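Esterase (PDB 4WY8) catalyses the hydrolysis of carboxylic esters, as a fungal carboxylesterase of the alpha/beta hydrolase fold. Local coordinates at residues Gly90-Leu98 with Ile116-Pro124; Asn168-Gln179 with Ile235-Asp246. One frame throughout, in Å; residues are numbered along the deposited sequence.

Read from the N terminus, the chain shows how an alpha/beta hydrolase fold is tied together by two contacts in series: the first closes before the second opens, so they neither nest nor cross. Interaction 1 closes the excursion through helix 101-111, bringing the loop after strand 83-87 against the end of strand 114-118 and the loop beyond it. Interaction 2 spans a longer interval and lays segment 235-246, a loop with a 3-10 turn that leads into a short helix, against helix 165-179, which follows the probable nucleophile elbow at Ser164. Although their centres are about 20 Å apart, the contacts meet: Trp92 and Tyr120 pack on Asn168 and Leu169.

Interaction 1 of 2, residues Gly90-Leu98 with Ile116-Pro124; sequences GGWVVGSKL and IFVNYSLSP
The ring of Phe117 meets Lys97 and Ser96 obliquely, its CE1 3.5 Å from Lys97 N and its CZ 3.6 Å from Ser96 O, while Asn119 OD1 lies at the ring edge, in plane. This illustrates how an alpha/beta hydrolase fold packs a loop that follows one central strand, 83-87, over the end of its neighbour, 114-118; the Gly90-Gly91 turn belongs to an HGGG motif that, as in related esterases, probably forms the oxyanion hole. A chi1 of -167° swings the Phe117 ring away from its own backbone N and against the loop. The extended chain of Lys97 crosses Asn119 at about a right angle, CD 3.9 Å from OD1, and carries its ammonium on to a salt bridge with Glu55; Asn119 ND2 turns to Glu67 O. One water donates to Asn119 OD1 and accepts from Lys97 N; another joins Tyr120 OH to Val94 O. Leu122 sets its two methyls against backbone oxygens, CD1 3.5 Å from Val93 O and CD2 3.9 Å from Val94 O. The indole of Trp92 stacks on Tyr225. The backbone carbonyl of Trp92 accepts the direct hydrogen bond: Ser123 N donates to Trp92 O at 2.7 Å, nearly straight at 171°.

Interaction 2 of 2, residues Asn168-Gln179 with Ile235-Asp246; sequences NLSAVVCIRAKQ and IFACPLKASIDD
Phe236 lies along helix 165-179 with its ring edge against the backbone, so that Val172 O and Arg176 N both sit near the ring plane, the latter 3.7 Å from CE1. Around this ring the helical side chains take different directions. Arg176, bent at chi2 (70°), crosses it at about a right angle and brings CD to CE1, whereas Gln179 and Phe236 point at each other from opposite directions, the amide plane turned 84° from the ring and Gln179 OE1 3.1 Å from Phe236 CZ at the ring edge. Ile175 meets the ring through CG2 and sends CD1 across Pro239, 3.9 Å from CB; Val172 CG1 packs on Pro239 and also touches the carbonyl oxygens of Ile235 and Phe236. At one end Asn168 ND2 donates to Ala237 O at 2.7 Å, and also to Val194 O, while a water links Asn168 OD1 with Phe236 O. At the other, Lys178 NZ has its main partner in Arg248 O and adds a weak bond to Asp246 O, the residue that closes the capping box with Ser243. The helix follows the probable nucleophile elbow, flanked by helix 130-143 at Val172 and Arg176, helix 264-276 at Ala171 and Ile175, and strand 188-191 at Ala171.

Interaction 1 of 2, residues Gly90-Leu98 with Ile116-Pro124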
loop_
_atom_site.group_PDB
_atom_site.type_symbol
_atom_site.label_atom_id
_atom_site.label_comp_id
_atom_site.label_asym_id
_atom_site.label_seq_id
_atom_site.Cartn_x
_atom_site.Cartn_y
_atom_site.Cartn_z
ATOM N N GLY A 90 19.374 -10.203 -4.394
ATOM C CA GLY A 90 20.744 -10.547 -4.086
ATOM C C GLY A 90 21.651 -10.102 -5.217
ATOM O O GLY A 90 22.766 -10.619 -5.380
ATOM N N GLY A 91 21.160 -9.160 -6.014
ATOM C CA GLY A 91 21.974 -8.559 -7.069
ATOM C C GLY A 91 22.461 -9.528 -8.131
ATOM O O GLY A 91 23.449 -9.236 -8.823
ATOM N N TRP A 92 21.744 -10.647 -8.281
ATOM C CA TRP A 92 22.084 -11.752 -9.198
ATOM C C TRP A 92 23.350 -12.496 -8.771
ATOM O O TRP A 92 23.847 -13.349 -9.507
ATOM C CB TRP A 92 22.276 -11.266 -10.649
ATOM C CG TRP A 92 21.132 -10.489 -11.236
ATOM C CD1 TRP A 92 19.924 -10.988 -11.638
ATOM C CD2 TRP A 92 21.102 -9.079 -11.524
ATOM N NE1 TRP A 92 19.145 -9.972 -12.146
ATOM C CE2 TRP A 92 19.845 -8.793 -12.085
ATOM C CE3 TRP A 92 22.015 -8.032 -11.352
ATOM C CZ2 TRP A 92 19.475 -7.507 -12.474
ATOM C CZ3 TRP A 92 21.651 -6.751 -11.746
ATOM C CH2 TRP A 92 20.388 -6.499 -12.296
ATOM N N VAL A 93 23.873 -12.180 -7.591
ATOM C CA VAL A 93 25.174 -12.708 -7.183
ATOM C C VAL A 93 25.082 -13.498 -5.876
ATOM O O VAL A 93 25.743 -14.535 -5.709
ATOM C CB VAL A 93 26.196 -11.562 -7.032
ATOM C CG1 VAL A 93 27.538 -12.094 -6.548
ATOM C CG2 VAL A 93 26.361 -10.811 -8.381
ATOM N N VAL A 94 24.243 -13.011 -4.960
ATOM C CA VAL A 94 24.020 -13.682 -3.680
ATOM C C VAL A 94 22.516 -13.946 -3.445
ATOM O O VAL A 94 21.684 -13.745 -4.347
ATOM C CB VAL A 94 24.604 -12.836 -2.531
ATOM C CG1 VAL A 94 26.051 -12.455 -2.850
ATOM C CG2 VAL A 94 23.778 -11.559 -2.354
ATOM N N GLY A 95 22.153 -14.342 -2.232
ATOM C CA GLY A 95 20.766 -14.655 -1.935
ATOM C C GLY A 95 20.497 -16.136 -2.089
ATOM O O GLY A 95 21.182 -16.837 -2.852
ATOM N N SER A 96 19.530 -16.635 -1.328
ATOM C CA SER A 96 19.239 -18.072 -1.319
ATOM C C SER A 96 17.887 -18.320 -0.689
ATOM O O SER A 96 17.250 -17.400 -0.178
ATOM C CB SER A 96 20.291 -18.843 -0.531
ATOM O OG SER A 96 20.117 -18.592 0.855
ATOM N N LYS A 97 17.488 -19.575 -0.647
ATOM C CA LYS A 97 16.290 -19.951 0.083
ATOM C C LYS A 97 16.395 -19.670 1.575
ATOM O O LYS A 97 15.372 -19.502 2.260
ATOM C CB LYS A 97 15.985 -21.422 -0.157
ATOM C CG LYS A 97 17.147 -22.368 0.074
ATOM C CD LYS A 97 16.702 -23.740 -0.463
ATOM C CE LYS A 97 17.861 -24.682 -0.717
ATOM N NZ LYS A 97 17.413 -25.824 -1.576
ATOM N N LEU A 98 17.627 -19.530 2.055
ATOM C CA LEU A 98 17.873 -19.248 3.468
ATOM C C LEU A 98 17.711 -17.750 3.756
ATOM O O LEU A 98 17.041 -17.360 4.721
ATOM C CB LEU A 98 19.282 -19.743 3.866
ATOM C CG LEU A 98 19.758 -19.669 5.323
ATOM C CD1 LEU A 98 18.851 -20.451 6.296
ATOM C CD2 LEU A 98 21.238 -20.112 5.455
ATOM N N ILE A 116 6.665 -21.144 -5.121
ATOM C CA ILE A 116 7.625 -21.886 -5.909
ATOM C C ILE A 116 8.873 -21.033 -6.106
ATOM O O ILE A 116 8.913 -20.107 -6.915
ATOM C CB ILE A 116 6.995 -22.304 -7.239
ATOM C CG1 ILE A 116 5.756 -23.171 -6.938
ATOM C CG2 ILE A 116 7.979 -23.074 -8.080
ATOM C CD1 ILE A 116 4.834 -23.346 -8.106
ATOM N N PHE A 117 9.876 -21.360 -5.303
ATOM C CA PHE A 117 11.125 -20.639 -5.208
ATOM C C PHE A 117 12.142 -21.189 -6.212
ATOM O O PHE A 117 12.583 -22.322 -6.113
ATOM C CB PHE A 117 11.655 -20.760 -3.763
ATOM C CG PHE A 117 12.787 -19.822 -3.432
ATOM C CD1 PHE A 117 14.108 -20.216 -3.601
ATOM C CD2 PHE A 117 12.522 -18.549 -2.930
ATOM C CE1 PHE A 117 15.157 -19.349 -3.280
ATOM C CE2 PHE A 117 13.552 -17.677 -2.630
ATOM C CZ PHE A 117 14.874 -18.080 -2.797
ATOM N N VAL A 118 12.531 -20.379 -7.176
ATOM C CA VAL A 118 13.465 -20.840 -8.169
ATOM C C VAL A 118 14.884 -20.594 -7.692
ATOM O O VAL A 118 15.264 -19.440 -7.441
ATOM C CB VAL A 118 13.242 -20.121 -9.507
ATOM C CG1 VAL A 118 14.236 -20.627 -10.534
ATOM C CG2 VAL A 118 11.800 -20.326 -9.961
ATOM N N ASN A 119 15.652 -21.668 -7.502
ATOM C CA ASN A 119 17.054 -21.500 -7.152
ATOM C C ASN A 119 17.877 -21.285 -8.411
ATOM O O ASN A 119 18.615 -22.165 -8.825
ATOM C CB ASN A 119 17.566 -22.713 -6.373
ATOM C CG ASN A 119 16.772 -22.961 -5.118
ATOM O OD1 ASN A 119 17.049 -22.369 -4.071
ATOM N ND2 ASN A 119 15.754 -23.811 -5.213
ATOM N N TYR A 120 17.802 -20.089 -8.989
ATOM C CA TYR A 120 18.467 -19.852 -10.273
ATOM C C TYR A 120 19.990 -19.715 -10.130
ATOM O O TYR A 120 20.510 -19.567 -9.012
ATOM C CB TYR A 120 17.862 -18.625 -10.970
ATOM C CG TYR A 120 17.936 -17.315 -10.205
ATOM C CD1 TYR A 120 19.076 -16.519 -10.257
ATOM C CD2 TYR A 120 16.856 -16.869 -9.451
ATOM C CE1 TYR A 120 19.144 -15.328 -9.570
ATOM C CE2 TYR A 120 16.913 -15.670 -8.756
ATOM C CZ TYR A 120 18.057 -14.910 -8.819
ATOM O OH TYR A 120 18.116 -13.716 -8.138
ATOM N N SER A 121 20.702 -19.852 -11.252
ATOM C CA SER A 121 22.162 -19.808 -11.254
ATOM C C SER A 121 22.657 -18.395 -11.004
ATOM O O SER A 121 22.230 -17.433 -11.671
ATOM C CB SER A 121 22.721 -20.347 -12.572
ATOM O OG SER A 121 22.260 -21.675 -12.816
ATOM N N LEU A 122 23.569 -18.272 -10.046
ATOM C CA LEU A 122 24.077 -16.960 -9.656
ATOM C C LEU A 122 25.279 -16.537 -10.495
ATOM O O LEU A 122 25.990 -17.374 -11.064
ATOM C CB LEU A 122 24.439 -16.958 -8.166
ATOM C CG LEU A 122 23.222 -17.205 -7.267
ATOM C CD1 LEU A 122 23.615 -17.329 -5.800
ATOM C CD2 LEU A 122 22.168 -16.108 -7.471
ATOM N N SER A 123 25.482 -15.226 -10.585
ATOM C CA SER A 123 26.640 -14.650 -11.274
ATOM C C SER A 123 27.779 -14.440 -10.267
ATOM O O SER A 123 27.521 -14.379 -9.067
ATOM C CB SER A 123 26.256 -13.332 -11.955
ATOM O OG SER A 123 25.378 -13.576 -13.039
ATOM N N PRO A 124 29.038 -14.345 -10.732
ATOM C CA PRO A 124 29.526 -14.347 -12.114
ATOM C C PRO A 124 29.740 -15.739 -12.696
ATOM O O PRO A 124 30.226 -15.808 -13.817
ATOM C CB PRO A 124 30.882 -13.638 -12.001
ATOM C CG PRO A 124 31.390 -14.103 -10.677
ATOM C CD PRO A 124 30.153 -14.190 -9.777
HETATM O O HOH W 1 20.242 -12.542 -6.613
HETATM O O HOH W 2 19.117 -21.091 -2.872
#

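Interaction 2 of 2, residues Asn168-Gln179 with Ile235-Asp246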
loop_
_atom_site.group_PDB
_atom_site.type_symbol
_atom_site.label_atom_id
_atom_site.label_comp_id
_atom_site.label_asym_id
_atom_site.label_seq_id
_atom_site.Cartn_x
_atom_site.Cartn_y
_atom_site.Cartn_z
ATOM N N ASN A 168 13.463 -7.456 -10.925
ATOM C CA ASN A 168 13.943 -7.371 -12.303
ATOM C C ASN A 168 13.567 -8.661 -13.035
ATOM O O ASN A 168 12.868 -8.641 -14.061
ATOM C CB ASN A 168 15.460 -7.131 -12.326
ATOM C CG ASN A 168 16.059 -7.222 -13.724
ATOM O OD1 ASN A 168 16.395 -8.317 -14.185
ATOM N ND2 ASN A 168 16.217 -6.073 -14.395
ATOM N N LEU A 169 13.979 -9.792 -12.477
ATOM C CA LEU A 169 13.656 -11.072 -13.108
ATOM C C LEU A 169 12.139 -11.245 -13.349
ATOM O O LEU A 169 11.738 -11.715 -14.403
ATOM C CB LEU A 169 14.192 -12.244 -12.277
ATOM C CG LEU A 169 15.723 -12.387 -12.336
ATOM C CD1 LEU A 169 16.255 -13.475 -11.384
ATOM C CD2 LEU A 169 16.197 -12.617 -13.768
ATOM N N SER A 170 11.302 -10.888 -12.381
ATOM C CA SER A 170 9.852 -10.997 -12.556
ATOM C C SER A 170 9.394 -10.154 -13.756
ATOM O O SER A 170 8.652 -10.638 -14.644
ATOM C CB SER A 170 9.113 -10.571 -11.272
ATOM O OG SER A 170 9.468 -11.417 -10.186
ATOM N N ALA A 171 9.825 -8.892 -13.781
ATOM C CA ALA A 171 9.429 -7.979 -14.860
ATOM C C ALA A 171 9.804 -8.522 -16.259
ATOM O O ALA A 171 8.973 -8.554 -17.220
ATOM C CB ALA A 171 10.056 -6.610 -14.636
ATOM N N VAL A 172 11.059 -8.934 -16.384
ATOM C CA VAL A 172 11.544 -9.347 -17.702
ATOM C C VAL A 172 11.052 -10.751 -18.098
ATOM O O VAL A 172 10.901 -11.040 -19.277
ATOM C CB VAL A 172 13.082 -9.261 -17.784
ATOM C CG1 VAL A 172 13.510 -7.825 -17.607
ATOM C CG2 VAL A 172 13.763 -10.166 -16.728
ATOM N N VAL A 173 10.800 -11.624 -17.122
ATOM C CA VAL A 173 10.142 -12.886 -17.429
ATOM C C VAL A 173 8.739 -12.585 -17.983
ATOM O O VAL A 173 8.290 -13.242 -18.923
ATOM C CB VAL A 173 10.046 -13.816 -16.208
ATOM C CG1 VAL A 173 8.880 -14.790 -16.358
ATOM C CG2 VAL A 173 11.344 -14.567 -16.018
ATOM N N CYS A 174 8.055 -11.580 -17.430
ATOM C CA CYS A 174 6.760 -11.198 -18.016
ATOM C C CYS A 174 6.888 -10.711 -19.472
ATOM O O CYS A 174 6.166 -11.221 -20.364
ATOM C CB CYS A 174 6.073 -10.122 -17.172
ATOM S SG CYS A 174 5.394 -10.796 -15.636
ATOM N N ILE A 175 7.804 -9.764 -19.726
ATOM C CA ILE A 175 7.993 -9.291 -21.114
ATOM C C ILE A 175 8.336 -10.457 -22.066
ATOM O O ILE A 175 7.824 -10.565 -23.201
ATOM C CB ILE A 175 9.101 -8.254 -21.212
ATOM C CG1 ILE A 175 8.812 -7.083 -20.272
ATOM C CG2 ILE A 175 9.297 -7.796 -22.670
ATOM C CD1 ILE A 175 10.018 -6.158 -20.077
ATOM N N ARG A 176 9.208 -11.337 -21.595
ATOM C CA ARG A 176 9.622 -12.479 -22.387
ATOM C C ARG A 176 8.477 -13.450 -22.702
ATOM O O ARG A 176 8.336 -13.884 -23.841
ATOM C CB ARG A 176 10.748 -13.227 -21.684
ATOM C CG ARG A 176 11.285 -14.321 -22.548
ATOM C CD ARG A 176 12.061 -13.724 -23.721
ATOM N NE ARG A 176 12.176 -14.690 -24.803
ATOM C CZ ARG A 176 13.022 -15.711 -24.811
ATOM N NH1 ARG A 176 13.850 -15.905 -23.792
ATOM N NH2 ARG A 176 13.036 -16.535 -25.846
ATOM N N ALA A 177 7.657 -13.778 -21.707
ATOM C CA ALA A 177 6.525 -14.657 -21.947
ATOM C C ALA A 177 5.558 -13.996 -22.937
ATOM O O ALA A 177 4.958 -14.667 -23.771
ATOM C CB ALA A 177 5.800 -14.996 -20.629
ATOM N N LYS A 178 5.401 -12.683 -22.836
ATOM C CA LYS A 178 4.569 -11.977 -23.811
ATOM C C LYS A 178 5.112 -12.172 -25.229
ATOM O O LYS A 178 4.359 -12.455 -26.157
ATOM C CB LYS A 178 4.487 -10.485 -23.502
ATOM C CG LYS A 178 3.751 -9.708 -24.606
ATOM C CD LYS A 178 4.060 -8.221 -24.596
ATOM C CE LYS A 178 3.388 -7.504 -25.762
ATOM N NZ LYS A 178 3.704 -6.039 -25.780
ATOM N N GLN A 179 6.422 -12.014 -25.391
ATOM C CA GLN A 179 7.037 -12.191 -26.714
ATOM C C GLN A 179 6.899 -13.621 -27.278
ATOM O O GLN A 179 6.916 -13.820 -28.498
ATOM C CB GLN A 179 8.502 -11.753 -26.659
ATOM C CG GLN A 179 8.566 -10.229 -26.586
ATOM C CD GLN A 179 9.934 -9.649 -26.855
ATOM O OE1 GLN A 179 10.924 -10.378 -27.029
ATOM N NE2 GLN A 179 9.995 -8.316 -26.918
ATOM N N ILE A 235 16.364 -4.929 -23.262
ATOM C CA ILE A 235 15.234 -4.620 -22.384
ATOM C C ILE A 235 15.016 -5.742 -21.353
ATOM O O ILE A 235 14.330 -5.553 -20.348
ATOM C CB ILE A 235 13.937 -4.351 -23.196
ATOM C CG1 ILE A 235 13.484 -5.596 -23.958
ATOM C CG2 ILE A 235 14.130 -3.133 -24.179
ATOM C CD1 ILE A 235 12.168 -5.374 -24.741
ATOM N N PHE A 236 15.627 -6.893 -21.623
ATOM C CA PHE A 236 15.590 -8.059 -20.756
ATOM C C PHE A 236 16.626 -7.981 -19.623
ATOM O O PHE A 236 16.634 -8.809 -18.699
ATOM C CB PHE A 236 15.781 -9.320 -21.602
ATOM C CG PHE A 236 14.680 -9.516 -22.602
ATOM C CD1 PHE A 236 13.415 -9.906 -22.173
ATOM C CD2 PHE A 236 14.888 -9.284 -23.961
ATOM C CE1 PHE A 236 12.368 -10.065 -23.071
ATOM C CE2 PHE A 236 13.841 -9.452 -24.872
ATOM C CZ PHE A 236 12.584 -9.844 -24.422
ATOM N N ALA A 237 17.460 -6.948 -19.690
ATOM C CA ALA A 237 18.367 -6.597 -18.609
ATOM C C ALA A 237 17.785 -5.402 -17.839
ATOM O O ALA A 237 17.597 -5.440 -16.616
ATOM C CB ALA A 237 19.743 -6.242 -19.176
ATOM N N CYS A 238 17.463 -4.356 -18.593
ATOM C CA CYS A 238 16.958 -3.103 -18.042
ATOM C C CYS A 238 15.614 -2.806 -18.690
ATOM O O CYS A 238 15.546 -2.154 -19.728
ATOM C CB CYS A 238 17.934 -1.958 -18.300
ATOM S SG CYS A 238 19.626 -2.269 -17.666
ATOM N N PRO A 239 14.532 -3.313 -18.085
ATOM C CA PRO A 239 13.205 -3.161 -18.691
ATOM C C PRO A 239 12.721 -1.715 -18.751
ATOM O O PRO A 239 11.762 -1.449 -19.471
ATOM C CB PRO A 239 12.300 -3.998 -17.775
ATOM C CG PRO A 239 13.076 -4.131 -16.464
ATOM C CD PRO A 239 14.518 -4.161 -16.878
ATOM N N LEU A 240 13.363 -0.794 -18.040
ATOM C CA LEU A 240 12.981 0.622 -18.131
ATOM C C LEU A 240 13.303 1.229 -19.494
ATOM O O LEU A 240 12.699 2.233 -19.901
ATOM C CB LEU A 240 13.677 1.430 -17.045
ATOM C CG LEU A 240 13.315 2.913 -16.912
ATOM C CD1 LEU A 240 11.800 3.137 -16.717
ATOM C CD2 LEU A 240 14.128 3.538 -15.790
ATOM N N LYS A 241 14.249 0.622 -20.201
ATOM C CA LYS A 241 14.638 1.105 -21.528
ATOM C C LYS A 241 13.628 0.643 -22.592
ATOM O O LYS A 241 13.718 1.040 -23.753
ATOM C CB LYS A 241 16.041 0.595 -21.903
ATOM C CG LYS A 241 17.170 0.915 -20.907
ATOM C CD LYS A 241 18.531 0.459 -21.496
ATOM C CE LYS A 241 19.670 0.513 -20.469
ATOM N NZ LYS A 241 19.800 1.858 -19.839
ATOM N N ALA A 242 12.678 -0.209 -22.204
ATOM C CA ALA A 242 11.683 -0.696 -23.161
ATOM C C ALA A 242 10.785 0.437 -23.643
ATOM O O ALA A 242 10.543 1.408 -22.925
ATOM C CB ALA A 242 10.835 -1.806 -22.540
ATOM N N SER A 243 10.287 0.306 -24.865
ATOM C CA SER A 243 9.304 1.259 -25.368
ATOM C C SER A 243 7.933 0.929 -24.786
ATOM O O SER A 243 7.703 -0.194 -24.316
ATOM C CB SER A 243 9.236 1.202 -26.884
ATOM O OG SER A 243 8.645 -0.031 -27.253
ATOM N N ILE A 244 7.024 1.890 -24.857
ATOM C CA ILE A 244 5.662 1.706 -24.386
ATOM C C ILE A 244 5.000 0.517 -25.089
ATOM O O ILE A 244 4.341 -0.316 -24.448
ATOM C CB ILE A 244 4.841 2.987 -24.621
ATOM C CG1 ILE A 244 5.533 4.175 -23.953
ATOM C CG2 ILE A 244 3.428 2.831 -24.101
ATOM C CD1 ILE A 244 5.852 3.924 -22.468
ATOM N N ASP A 245 5.212 0.396 -26.397
ATOM C CA ASP A 245 4.659 -0.744 -27.128
ATOM C C ASP A 245 5.252 -2.088 -26.695
ATOM O O ASP A 245 4.575 -3.122 -26.748
ATOM C CB ASP A 245 4.849 -0.561 -28.637
ATOM C CG ASP A 245 3.660 0.130 -29.294
ATOM O OD1 ASP A 245 3.329 1.276 -28.908
ATOM O OD2 ASP A 245 3.054 -0.483 -30.201
ATOM N N ASP A 246 6.523 -2.096 -26.314
ATOM C CA ASP A 246 7.119 -3.325 -25.802
ATOM C C ASP A 246 6.384 -3.829 -24.544
ATOM O O ASP A 246 6.358 -5.017 -24.282
ATOM C CB ASP A 246 8.600 -3.099 -25.475
ATOM C CG ASP A 246 9.494 -3.075 -26.723
ATOM O OD1 ASP A 246 9.126 -3.660 -27.766
ATOM O OD2 ASP A 246 10.580 -2.453 -26.646
HETATM O O HOH W 3 17.816 -9.303 -16.162
HETATM O O HOH W 4 2.641 -5.296 -28.103
#